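Local coordinates for protein FMN reductase (NADPH) (Bacillus subtilis, PDB 3N2S) that reduces flavin mononucleotide, nitroaromatic compounds, quinones and azo dyes with NADPH as reductant, working as a homodimer that carries bound FMN, at residues 169-181 / 197-209. Residues are numbered along the deposited sequence; the frame is centred on the assembly and turned at random.
With FMN (flavin mononucleotide), chain E.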
# COMPACT_ATOMS: atom_id res chain seq x y z
N LEU A 169 -17.84 3.32 18.34
CA LEU A 169 -17.45 3.99 17.09
C LEU A 169 -16.23 4.90 17.18
O LEU A 169 -15.74 5.34 16.14
CB LEU A 169 -18.64 4.73 16.42
CG LEU A 169 -19.82 3.87 15.92
CD1 LEU A 169 -21.02 4.74 15.60
CD2 LEU A 169 -19.45 3.02 14.68
N SER A 170 -15.74 5.17 18.41
CA SER A 170 -14.57 6.02 18.65
C SER A 170 -14.77 7.41 17.98
O SER A 170 -15.90 7.90 17.89
CB SER A 170 -13.29 5.31 18.18
OG SER A 170 -12.11 6.06 18.40
N GLY A 171 -13.70 8.00 17.48
CA GLY A 171 -13.74 9.30 16.81
C GLY A 171 -12.59 9.46 15.83
O GLY A 171 -11.59 8.74 15.92
N LYS A 172 -12.73 10.40 14.92
CA LYS A 172 -11.72 10.68 13.89
C LYS A 172 -10.49 11.36 14.47
O LYS A 172 -10.61 12.14 15.41
CB LYS A 172 -12.30 11.54 12.76
CG LYS A 172 -13.19 10.78 11.78
CD LYS A 172 -14.09 11.70 10.95
CE LYS A 172 -13.33 12.57 9.97
NZ LYS A 172 -14.24 13.28 9.04
N LYS A 173 -9.32 11.07 13.90
CA LYS A 173 -8.04 11.66 14.28
C LYS A 173 -7.64 12.67 13.21
O LYS A 173 -7.61 12.31 12.04
CB LYS A 173 -6.96 10.57 14.42
CG LYS A 173 -6.88 9.98 15.80
CD LYS A 173 -5.84 8.88 15.77
CE LYS A 173 -4.79 9.04 16.81
NZ LYS A 173 -3.81 7.96 16.72
N PRO A 174 -7.32 13.93 13.56
CA PRO A 174 -6.95 14.91 12.52
C PRO A 174 -5.68 14.51 11.77
O PRO A 174 -4.74 13.96 12.36
CB PRO A 174 -6.74 16.21 13.30
CG PRO A 174 -7.50 16.02 14.58
CD PRO A 174 -7.31 14.55 14.90
N ARG A 175 -5.67 14.79 10.48
CA ARG A 175 -4.54 14.51 9.61
C ARG A 175 -3.72 15.78 9.43
O ARG A 175 -4.23 16.88 9.67
CB ARG A 175 -5.05 14.01 8.25
CG ARG A 175 -5.69 12.61 8.32
CD ARG A 175 -4.71 11.54 8.81
NE ARG A 175 -5.22 10.18 8.62
CZ ARG A 175 -5.82 9.46 9.57
NH1 ARG A 175 -6.03 9.99 10.76
NH2 ARG A 175 -6.21 8.22 9.32
N LEU A 176 -2.46 15.63 8.98
CA LEU A 176 -1.58 16.76 8.69
C LEU A 176 -2.27 17.78 7.80
O LEU A 176 -3.07 17.40 6.93
CB LEU A 176 -0.33 16.26 7.93
CG LEU A 176 0.80 15.62 8.78
CD1 LEU A 176 1.66 14.70 7.90
CD2 LEU A 176 1.70 16.70 9.42
N PRO A 177 -1.95 19.09 7.94
CA PRO A 177 -2.53 20.07 7.01
C PRO A 177 -2.18 19.68 5.59
O PRO A 177 -1.11 19.10 5.36
CB PRO A 177 -1.82 21.38 7.41
CG PRO A 177 -1.52 21.18 8.87
CD PRO A 177 -1.06 19.74 8.92
N LYS A 178 -3.09 19.93 4.64
CA LYS A 178 -2.90 19.62 3.22
C LYS A 178 -1.51 20.04 2.70
O LYS A 178 -0.83 19.23 2.08
CB LYS A 178 -4.03 20.28 2.40
CG LYS A 178 -3.91 20.12 0.88
CD LYS A 178 -4.88 21.06 0.16
CE LYS A 178 -4.83 20.92 -1.34
NZ LYS A 178 -5.77 21.86 -1.99
N GLN A 179 -1.10 21.29 2.97
CA GLN A 179 0.17 21.83 2.52
C GLN A 179 1.45 21.14 3.08
O GLN A 179 2.53 21.30 2.52
CB GLN A 179 0.17 23.37 2.59
CG GLN A 179 0.23 23.97 4.00
CD GLN A 179 -1.03 24.10 4.84
OE1 GLN A 179 -0.98 24.67 5.95
NE2 GLN A 179 -2.18 23.61 4.38
N ALA A 180 1.31 20.33 4.16
CA ALA A 180 2.44 19.53 4.66
C ALA A 180 2.64 18.29 3.77
O ALA A 180 3.76 17.82 3.60
CB ALA A 180 2.17 19.06 6.08
N VAL A 181 1.54 17.72 3.27
CA VAL A 181 1.58 16.46 2.49
C VAL A 181 1.60 16.67 0.99
O VAL A 181 2.25 15.91 0.28
CB VAL A 181 0.41 15.55 2.95
CG1 VAL A 181 0.22 14.33 2.04
CG2 VAL A 181 0.62 15.10 4.39
N THR A 197 3.43 24.99 9.39
CA THR A 197 2.49 23.87 9.26
C THR A 197 2.61 22.91 10.43
O THR A 197 1.60 22.46 10.94
CB THR A 197 2.64 23.16 7.90
OG1 THR A 197 3.97 22.69 7.77
CG2 THR A 197 2.32 24.06 6.73
N MSE A 198 3.85 22.59 10.85
CA MSE A 198 4.11 21.69 11.97
C MSE A 198 3.67 22.27 13.31
O MSE A 198 3.15 21.53 14.14
CB MSE A 198 5.57 21.21 12.00
CG MSE A 198 5.96 20.40 10.74
SE MSE A 198 4.74 18.87 10.36
CE MSE A 198 4.69 18.20 12.21
N ASN A 199 3.83 23.60 13.51
CA ASN A 199 3.36 24.28 14.73
C ASN A 199 1.85 24.23 14.79
O ASN A 199 1.30 23.95 15.86
CB ASN A 199 3.82 25.76 14.75
CG ASN A 199 5.23 26.00 15.23
OD1 ASN A 199 6.03 25.09 15.44
ND2 ASN A 199 5.57 27.26 15.39
N THR A 200 1.18 24.51 13.66
CA THR A 200 -0.29 24.49 13.56
C THR A 200 -0.79 23.07 13.88
O THR A 200 -1.71 22.92 14.66
CB THR A 200 -0.74 24.94 12.16
OG1 THR A 200 -0.25 26.26 11.94
CG2 THR A 200 -2.25 24.92 11.99
N TYR A 201 -0.18 22.05 13.25
CA TYR A 201 -0.56 20.66 13.48
C TYR A 201 -0.34 20.23 14.91
O TYR A 201 -1.23 19.61 15.48
CB TYR A 201 0.14 19.71 12.51
CG TYR A 201 -0.44 18.31 12.51
CD1 TYR A 201 -1.82 18.11 12.38
CD2 TYR A 201 0.38 17.20 12.57
CE1 TYR A 201 -2.36 16.82 12.33
CE2 TYR A 201 -0.15 15.90 12.49
CZ TYR A 201 -1.51 15.72 12.38
OH TYR A 201 -2.01 14.44 12.34
N ASP A 202 0.81 20.57 15.50
CA ASP A 202 1.09 20.24 16.90
C ASP A 202 0.05 20.83 17.86
O ASP A 202 -0.35 20.17 18.82
CB ASP A 202 2.51 20.68 17.30
CG ASP A 202 3.58 19.66 16.94
OD1 ASP A 202 3.21 18.49 16.64
OD2 ASP A 202 4.76 19.99 17.05
N LYS A 203 -0.43 22.05 17.58
CA LYS A 203 -1.47 22.70 18.39
C LYS A 203 -2.81 21.96 18.17
O LYS A 203 -3.52 21.70 19.14
CB LYS A 203 -1.59 24.19 18.02
CG LYS A 203 -2.56 24.95 18.93
CD LYS A 203 -2.82 26.36 18.41
CE LYS A 203 -3.88 27.07 19.22
NZ LYS A 203 -5.25 26.51 19.01
N THR A 204 -3.15 21.60 16.91
CA THR A 204 -4.38 20.84 16.58
C THR A 204 -4.40 19.51 17.37
O THR A 204 -5.42 19.13 17.94
CB THR A 204 -4.47 20.57 15.07
OG1 THR A 204 -4.59 21.80 14.37
CG2 THR A 204 -5.66 19.66 14.70
N ILE A 205 -3.26 18.81 17.38
CA ILE A 205 -3.16 17.51 18.06
C ILE A 205 -3.20 17.64 19.57
O ILE A 205 -3.91 16.86 20.23
CB ILE A 205 -1.95 16.71 17.50
CG1 ILE A 205 -2.13 16.37 15.99
CG2 ILE A 205 -1.69 15.42 18.31
CD1 ILE A 205 -3.49 15.74 15.57
N SER A 206 -2.44 18.59 20.13
CA SER A 206 -2.44 18.83 21.58
C SER A 206 -3.87 19.18 22.04
O SER A 206 -4.37 18.56 22.98
CB SER A 206 -1.43 19.91 21.97
OG SER A 206 -1.72 21.17 21.40
N ASP A 207 -4.56 20.09 21.29
CA ASP A 207 -5.97 20.45 21.58
C ASP A 207 -6.88 19.23 21.49
O ASP A 207 -7.76 19.06 22.34
CB ASP A 207 -6.49 21.54 20.63
CG ASP A 207 -5.98 22.96 20.82
OD1 ASP A 207 -6.27 23.81 19.96
OD2 ASP A 207 -5.21 23.20 21.79
N TYR A 208 -6.67 18.39 20.47
CA TYR A 208 -7.44 17.16 20.27
C TYR A 208 -7.33 16.24 21.50
O TYR A 208 -8.36 15.76 22.00
CB TYR A 208 -6.97 16.43 19.00
CG TYR A 208 -7.62 15.08 18.79
CD1 TYR A 208 -8.88 14.99 18.20
CD2 TYR A 208 -7.01 13.91 19.23
CE1 TYR A 208 -9.50 13.75 18.03
CE2 TYR A 208 -7.63 12.68 19.08
CZ TYR A 208 -8.86 12.60 18.46
OH TYR A 208 -9.45 11.38 18.27
N TYR A 209 -6.10 15.97 21.97
CA TYR A 209 -5.91 15.13 23.16
C TYR A 209 -6.49 15.74 24.42
O TYR A 209 -7.08 15.00 25.21
CB TYR A 209 -4.45 14.72 23.35
CG TYR A 209 -3.94 13.78 22.28
CD1 TYR A 209 -4.68 12.66 21.90
CD2 TYR A 209 -2.72 13.99 21.66
CE1 TYR A 209 -4.23 11.79 20.91
CE2 TYR A 209 -2.24 13.11 20.69
CZ TYR A 209 -3.01 12.03 20.29
OH TYR A 209 -2.57 11.16 19.34
N1 FMN E . -3.35 0.32 15.42
C2 FMN E . -3.25 -0.52 16.49
O2 FMN E . -4.00 -0.39 17.47
N3 FMN E . -2.33 -1.52 16.50
C4 FMN E . -1.45 -1.84 15.49
O4 FMN E . -0.64 -2.77 15.56
C4A FMN E . -1.53 -0.97 14.30
N5 FMN E . -0.78 -1.22 13.25
C5A FMN E . -1.01 -0.45 12.09
C6 FMN E . -0.28 -0.80 10.93
C7 FMN E . -0.53 -0.17 9.72
C7M FMN E . 0.19 -0.64 8.47
C8 FMN E . -1.47 0.94 9.67
C8M FMN E . -1.72 1.70 8.41
C9 FMN E . -2.19 1.32 10.83
C9A FMN E . -1.97 0.66 12.06
N10 FMN E . -2.72 0.92 13.24
C10 FMN E . -2.59 0.14 14.35
C1' FMN E . -3.72 2.00 13.23
C2' FMN E . -3.01 3.36 13.33
O2' FMN E . -2.62 3.50 14.64
C3' FMN E . -4.04 4.43 13.00
O3' FMN E . -4.44 4.22 11.61
C4' FMN E . -3.49 5.91 13.25
O4' FMN E . -3.47 6.11 14.68
C5' FMN E . -4.50 6.94 12.68
O5' FMN E . -5.77 6.71 13.36
P FMN E . -7.15 6.48 12.55
O1P FMN E . -7.44 7.69 11.70
O2P FMN E . -8.07 6.19 13.72
O3P FMN E . -6.90 5.17 11.78
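Two phenols grip the carbonyl oxygen of Pro174: Tyr201 OH gives it a hydrogen bond of 2.8 Å, tilted 33° from the carbonyl plane, and Tyr42 of the second subunit bonds to it as well. A chi1 of -168°, which sets CG opposite the backbone N, carries the Tyr201 ring off helix 191-213 and places it against the extended chain 174-177. Leu176 CA lies over one face, 3.8 Å from the ring centroid, while Ile205 CG1 of the same helix backs the opposite face. Leu176 CD2 lies 3.5 Å from Tyr201 CD2 and continues to the selenium of Met198, a selenomethionine; Pro177 CD rests against Tyr201 CB. A leucine in place of Tyr201 would probably cost the Pro174 carbonyl one of its two phenol donors and leave Leu176 CA without the ring face it packs on. Two helical turns beyond Tyr201, the ring of Tyr208 takes Pro174 CD over its face in a CH-pi contact, 3.9 Å from the centroid, while Pro174 CB touches Thr204 CG2 in the turn between. Arg175 turns from the helix to the cofactor and grips FMN O1P with both NH1 and NH2 (2.7 Å from NH2); its NE bonds to the Gln35 carbonyl and NH2 to the Ala37 carbonyl, both of the second subunit. Lys173 passes the hydroxyl ends of Tyr208 and Tyr209 on its way to FMN, where NZ donates to O4' at 2.8 Å. The helix thus backs a loop whose basic side chains hold the ribityl-phosphate end of FMN at the dimer interface, where flavin sites of the nitroreductase fold lie.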